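Local structure of muramidase (Trichobolus zukalii, 6ZMV) at residues Gly57-Ala62 against Pro91-Met96; Phe61-Ser66 against Ser103-Ser108. The protein probably hydrolyses the beta-1,4 bonds between N-acetylmuramic acid and N-acetylglucosamine in bacterial peptidoglycan, as a fungal lysozyme of glycoside hydrolase family 25. One frame throughout, in Å; residues are numbered along the deposited sequence. Where two conformers were deposited one is given.

Contact 1. Residues Gly57-Ala62 against Pro91-Met96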
loop_
_atom_site.group_PDB
_atom_site.type_symbol
_atom_site.label_atom_id
_atom_site.label_comp_id
_atom_site.label_asym_id
_atom_site.label_seq_id
_atom_site.Cartn_x
_atom_site.Cartn_y
_atom_site.Cartn_z
ATOM N N GLY A 57 -2.200 -6.849 4.788
ATOM C CA GLY A 57 -1.126 -5.978 5.229
ATOM C C GLY A 57 -1.661 -4.628 5.581
ATOM O O GLY A 57 -2.843 -4.351 5.356
ATOM N N GLY A 58 -0.795 -3.808 6.152
ATOM C CA GLY A 58 -1.146 -2.428 6.485
ATOM C C GLY A 58 -0.612 -1.434 5.449
ATOM O O GLY A 58 0.260 -1.721 4.638
ATOM N N TYR A 59 -1.159 -0.219 5.495
ATOM C CA TYR A 59 -0.636 0.902 4.709
ATOM C C TYR A 59 -0.473 2.159 5.554
ATOM O O TYR A 59 -1.164 2.365 6.554
ATOM C CB TYR A 59 -1.398 1.131 3.395
ATOM C CG TYR A 59 -2.758 1.776 3.436
ATOM C CD1 TYR A 59 -2.869 3.167 3.527
ATOM C CD2 TYR A 59 -3.927 1.030 3.329
ATOM C CE1 TYR A 59 -4.089 3.786 3.456
ATOM C CE2 TYR A 59 -5.152 1.655 3.252
ATOM C CZ TYR A 59 -5.233 3.027 3.297
ATOM O OH TYR A 59 -6.450 3.632 3.233
ATOM N N HIS A 60 0.465 2.977 5.100
ATOM C CA HIS A 60 0.787 4.276 5.696
ATOM C C HIS A 60 0.471 5.403 4.726
ATOM O O HIS A 60 1.048 5.443 3.635
ATOM C CB HIS A 60 2.286 4.302 6.013
ATOM C CG HIS A 60 2.661 5.628 6.604
ATOM N ND1 HIS A 60 2.339 5.945 7.895
ATOM C CD2 HIS A 60 3.234 6.719 6.060
ATOM C CE1 HIS A 60 2.746 7.198 8.113
ATOM N NE2 HIS A 60 3.304 7.696 7.001
ATOM N N PHE A 61 -0.420 6.301 5.129
ATOM C CA PHE A 61 -0.702 7.510 4.355
ATOM C C PHE A 61 0.411 8.535 4.602
ATOM O O PHE A 61 0.497 9.115 5.678
ATOM C CB PHE A 61 -2.108 8.002 4.703
ATOM C CG PHE A 61 -2.624 9.124 3.846
ATOM C CD1 PHE A 61 -1.936 10.323 3.681
ATOM C CD2 PHE A 61 -3.885 9.009 3.296
ATOM C CE1 PHE A 61 -2.440 11.296 2.848
ATOM C CE2 PHE A 61 -4.399 10.014 2.503
ATOM C CZ PHE A 61 -3.693 11.152 2.312
ATOM N N ALA A 62 1.287 8.722 3.651
ATOM C CA ALA A 62 2.474 9.580 3.797
ATOM C C ALA A 62 2.032 11.029 3.944
ATOM O O ALA A 62 1.195 11.550 3.191
ATOM C CB ALA A 62 3.374 9.471 2.579
ATOM N N PRO A 91 3.898 -7.262 2.513
ATOM C CA PRO A 91 4.771 -6.183 2.944
ATOM C C PRO A 91 3.930 -4.924 3.085
ATOM O O PRO A 91 3.025 -4.665 2.303
ATOM C CB PRO A 91 5.807 -6.055 1.817
ATOM C CG PRO A 91 5.165 -6.739 0.606
ATOM C CD PRO A 91 4.214 -7.769 1.170
ATOM N N GLY A 92 4.294 -4.077 4.042
ATOM C CA GLY A 92 3.567 -2.843 4.255
ATOM C C GLY A 92 3.591 -1.961 3.013
ATOM O O GLY A 92 4.557 -1.991 2.245
ATOM N N MET A 93 2.548 -1.156 2.829
ATOM C CA MET A 93 2.381 -0.292 1.637
ATOM C C MET A 93 2.514 1.190 2.018
ATOM O O MET A 93 1.814 1.667 2.935
ATOM C CB MET A 93 1.033 -0.599 0.961
ATOM C CG MET A 93 0.835 0.197 -0.282
ATOM S SD MET A 93 -0.739 -0.232 -1.099
ATOM C CE MET A 93 -1.838 0.925 -0.320
ATOM N N LEU A 94 3.402 1.882 1.326
ATOM C CA LEU A 94 3.568 3.331 1.407
ATOM C C LEU A 94 2.606 4.012 0.458
ATOM O O LEU A 94 2.721 3.816 -0.758
ATOM C CB LEU A 94 4.998 3.709 1.061
ATOM C CG LEU A 94 5.312 5.187 1.045
ATOM C CD1 LEU A 94 5.054 5.882 2.358
ATOM C CD2 LEU A 94 6.702 5.449 0.601
ATOM N N ASP A 95 1.630 4.732 0.976
ATOM C CA ASP A 95 0.536 5.345 0.190
ATOM C C ASP A 95 0.859 6.802 -0.136
ATOM O O ASP A 95 0.753 7.652 0.728
ATOM C CB ASP A 95 -0.781 5.241 0.978
ATOM C CG ASP A 95 -1.933 6.009 0.374
ATOM O OD1 ASP A 95 -1.760 6.531 -0.738
ATOM O OD2 ASP A 95 -2.986 6.124 1.032
ATOM N N MET A 96 1.249 7.065 -1.377
ATOM C CA MET A 96 1.552 8.428 -1.841
ATOM C C MET A 96 0.292 8.999 -2.501
ATOM O O MET A 96 -0.285 8.425 -3.431
ATOM C CB MET A 96 2.715 8.413 -2.831
ATOM C CG MET A 96 3.973 7.779 -2.305
ATOM S SD MET A 96 4.541 8.255 -0.689
ATOM C CE MET A 96 4.882 9.998 -0.893
HETATM O O HOH W 1 0.254 -4.123 2.819
HETATM O O HOH W 2 0.626 10.540 0.659
#
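Strands 57-61 and 93-95 run parallel, their axes 4.7 Å apart at closest approach and 28° from true alignment, with Y59 beside M93, H60 beside L94 and F61 beside D95. They are neighbouring strands of the curled, barrel-like sheet of the GH25 fold, joined through helix 69-78 as a beta-alpha-beta unit. Four backbone bonds pass between them in the parallel pattern: M93 N to G58 O, H60 N to M93 O (2.9 Å), D95 N to H60 O (2.8 Å) and A62 N to D95 O, the longest. A water at each end extends the ladder, one joining G58 O to P91 O, the other A62 O to D95 O.

Y59, F61, M93 and D95 share one face. The Y59 ring rises beside the M93 chain because its CG sits between backbone N and carbonyl carbon (chi1 75°); the bend of M93 at chi3 then brings its CE to 3.7 Å from Y59 CB, the terminal methyl of a flexible chain lying against the base of the ring. Toward strand 26-33, Y59 also touches I28 and K30, while its OH binds a glycerol. D95 is flanked by two rings: its OD2 lies 3.5 Å from Y59 CE1, the carboxylate and ring planes 69° apart, and also near F61. On its other oxygen, D95 OD1 lies close to E97 OE1.

The other face belongs to H60 and L94, which pack toward helix 109-127. Buried H60 is satisfied at both nitrogens, by T32 and Q72, and meets L94 CD1 at its ring edge. Small A62 fits the strand's exit, where its CB touches M96 SD at 3.7 Å.

Contact 2. Residues Phe61-Ser66 against Ser103-Ser108; sequences FARPAS and SCHGLS
Two loops that follow neighbouring strands of the barrel meet here: segment 61-66 comes after strand 55-61, and segment 103-108 comes just before helix 109-127, which S108 N-caps. The meeting is made mainly by side chains. The central pair is P64 and H105. P64 lays its CD over one face of the imidazole, 3.7 Å from the ring centroid and 18° off the normal, a CH-pi contact displaced toward the rim, with H105 ND1 the nearest ring atom at 3.6 Å. Proline suits the place: its CD carries C-H groups polarised by the adjoining nitrogen, and its rigid ring presents them without a flexible chain to order. The imidazole reaches across with CG anti to its own carbonyl carbon (chi1 -58°), and its NE2 is hydrogen-bonded to E97 O, which helps fix the ring's rotation.

L107 completes the apolar patch, its CD2 lying 3.8 Å from P64 CB and its CD1 near the backbone of P64 and A65; both P64 and L107 also touch W115 of the helix. At the outer rim, the methyl of A65 approaches H105 O at 3.6 Å. R63 crosses H105 at about a right angle, with R63 NH1 4.0 Å from H105 CE1, but R63 NH2 forms a salt bridge with E33, and F61 CE1 lies over the centre of the guanidinium.

A type I' turn, C104-L107, sets H105 at the crest, closed by L107 N to C104 O (3.1 Å). Both middle residues have positive phi, readily adopted by G106. Loops after adjacent strands, packed together beyond the strand ends, are typical of a beta/alpha barrel.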
loop_
_atom_site.group_PDB
_atom_site.type_symbol
_atom_site.label_atom_id
_atom_site.label_comp_id
_atom_site.label_asym_id
_atom_site.label_seq_id
_atom_site.Cartn_x
_atom_site.Cartn_y
_atom_site.Cartn_z
ATOM N N PHE A 61 -0.420 6.301 5.129
ATOM C CA PHE A 61 -0.702 7.510 4.355
ATOM C C PHE A 61 0.411 8.535 4.602
ATOM O O PHE A 61 0.497 9.115 5.678
ATOM C CB PHE A 61 -2.108 8.002 4.703
ATOM C CG PHE A 61 -2.624 9.124 3.846
ATOM C CD1 PHE A 61 -1.936 10.323 3.681
ATOM C CD2 PHE A 61 -3.885 9.009 3.296
ATOM C CE1 PHE A 61 -2.440 11.296 2.848
ATOM C CE2 PHE A 61 -4.399 10.014 2.503
ATOM C CZ PHE A 61 -3.693 11.152 2.312
ATOM N N ALA A 62 1.287 8.722 3.651
ATOM C CA ALA A 62 2.474 9.580 3.797
ATOM C C ALA A 62 2.032 11.029 3.944
ATOM O O ALA A 62 1.195 11.550 3.191
ATOM C CB ALA A 62 3.374 9.471 2.579
ATOM N N ARG A 63 2.738 11.744 4.822
ATOM C CA ARG A 63 2.638 13.224 4.914
ATOM C C ARG A 63 4.034 13.802 4.875
ATOM O O ARG A 63 4.649 14.047 5.905
ATOM C CB ARG A 63 1.864 13.594 6.170
ATOM C CG ARG A 63 0.390 13.188 6.200
ATOM C CD ARG A 63 -0.457 14.115 5.350
ATOM N NE ARG A 63 -1.859 13.893 5.326
ATOM C CZ ARG A 63 -2.712 14.344 4.416
ATOM N NH1 ARG A 63 -2.336 15.113 3.386
ATOM N NH2 ARG A 63 -3.972 13.994 4.594
ATOM N N PRO A 64 4.652 13.864 3.691
ATOM C CA PRO A 64 6.078 14.196 3.650
ATOM C C PRO A 64 6.459 15.575 4.189
ATOM O O PRO A 64 7.613 15.748 4.478
ATOM C CB PRO A 64 6.415 14.045 2.149
ATOM C CG PRO A 64 5.412 13.063 1.645
ATOM C CD PRO A 64 4.125 13.448 2.361
ATOM N N ALA A 65 5.532 16.524 4.261
ATOM C CA ALA A 65 5.874 17.842 4.828
ATOM C C ALA A 65 5.947 17.780 6.344
ATOM O O ALA A 65 6.442 18.747 6.889
ATOM C CB ALA A 65 4.843 18.852 4.393
ATOM N N SER A 66 5.480 16.720 6.995
ATOM C CA SER A 66 5.256 16.732 8.449
ATOM C C SER A 66 6.484 16.190 9.216
ATOM O O SER A 66 6.644 16.501 10.407
ATOM C CB SER A 66 4.067 15.909 8.807
ATOM O OG SER A 66 2.866 16.534 8.407
ATOM N N SER A 103 -0.083 19.255 -4.822
ATOM C CA SER A 103 -0.013 17.851 -5.263
ATOM C C SER A 103 1.143 17.143 -4.548
ATOM O O SER A 103 0.987 16.005 -4.088
ATOM C CB SER A 103 0.136 17.751 -6.740
ATOM O OG SER A 103 -1.002 18.301 -7.378
ATOM N N CYS A 104 2.303 17.799 -4.532
ATOM C CA CYS A 104 3.539 17.150 -4.074
ATOM C C CYS A 104 3.937 17.591 -2.657
ATOM O O CYS A 104 5.106 17.441 -2.290
ATOM C CB CYS A 104 4.599 17.420 -5.121
ATOM S SG CYS A 104 4.112 16.876 -6.795
ATOM N N HIS A 105 2.991 18.127 -1.887
ATOM C CA HIS A 105 3.192 18.421 -0.453
ATOM C C HIS A 105 4.296 19.471 -0.219
ATOM O O HIS A 105 4.804 19.568 0.903
ATOM C CB HIS A 105 3.520 17.150 0.344
ATOM C CG HIS A 105 2.450 16.110 0.232
ATOM N ND1 HIS A 105 1.656 15.772 1.304
ATOM C CD2 HIS A 105 2.121 15.256 -0.778
ATOM C CE1 HIS A 105 0.882 14.766 0.957
ATOM N NE2 HIS A 105 1.086 14.480 -0.328
ATOM N N GLY A 106 4.595 20.271 -1.228
ATOM C CA GLY A 106 5.584 21.336 -1.131
ATOM C C GLY A 106 7.004 20.884 -1.336
ATOM O O GLY A 106 7.925 21.699 -1.193
ATOM N N LEU A 107 7.219 19.614 -1.661
ATOM C CA LEU A 107 8.593 19.096 -1.874
ATOM C C LEU A 107 8.966 19.205 -3.352
ATOM O O LEU A 107 8.153 18.830 -4.217
ATOM C CB LEU A 107 8.741 17.660 -1.390
ATOM C CG LEU A 107 8.839 17.387 0.116
ATOM C CD1 LEU A 107 7.620 17.773 0.882
ATOM C CD2 LEU A 107 9.207 15.971 0.444
ATOM N N SER A 108 10.228 19.470 -3.611
ATOM C CA SER A 108 10.810 19.295 -4.950
ATOM C C SER A 108 10.806 17.808 -5.337
ATOM O O SER A 108 10.641 16.922 -4.471
ATOM C CB SER A 108 12.206 19.850 -5.045
ATOM O OG SER A 108 13.114 19.033 -4.313
#

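In the fold
The two contacts share F61 and A62, so one chain leaves the barrel strand in contact 1 and enters the loop of contact 2; their centres are 15 Å apart. Contact 1 is buried, about 4 Å from the centre of the chain, whereas contact 2 lies about 17 Å from it and is partly exposed. They touch where M96 CE packs against P64 CG at 4.0 Å. E97 also joins them, its carboxylate by D95, its carbonyl accepting H105 NE2. The glycerols at Y59 OH and M96 O probably come from the crystallisation liquor, but such molecules often mark pockets; with D95 ending strand 93-95 and E97 just after it, this is probably the active-site region, as in other GH25 enzymes.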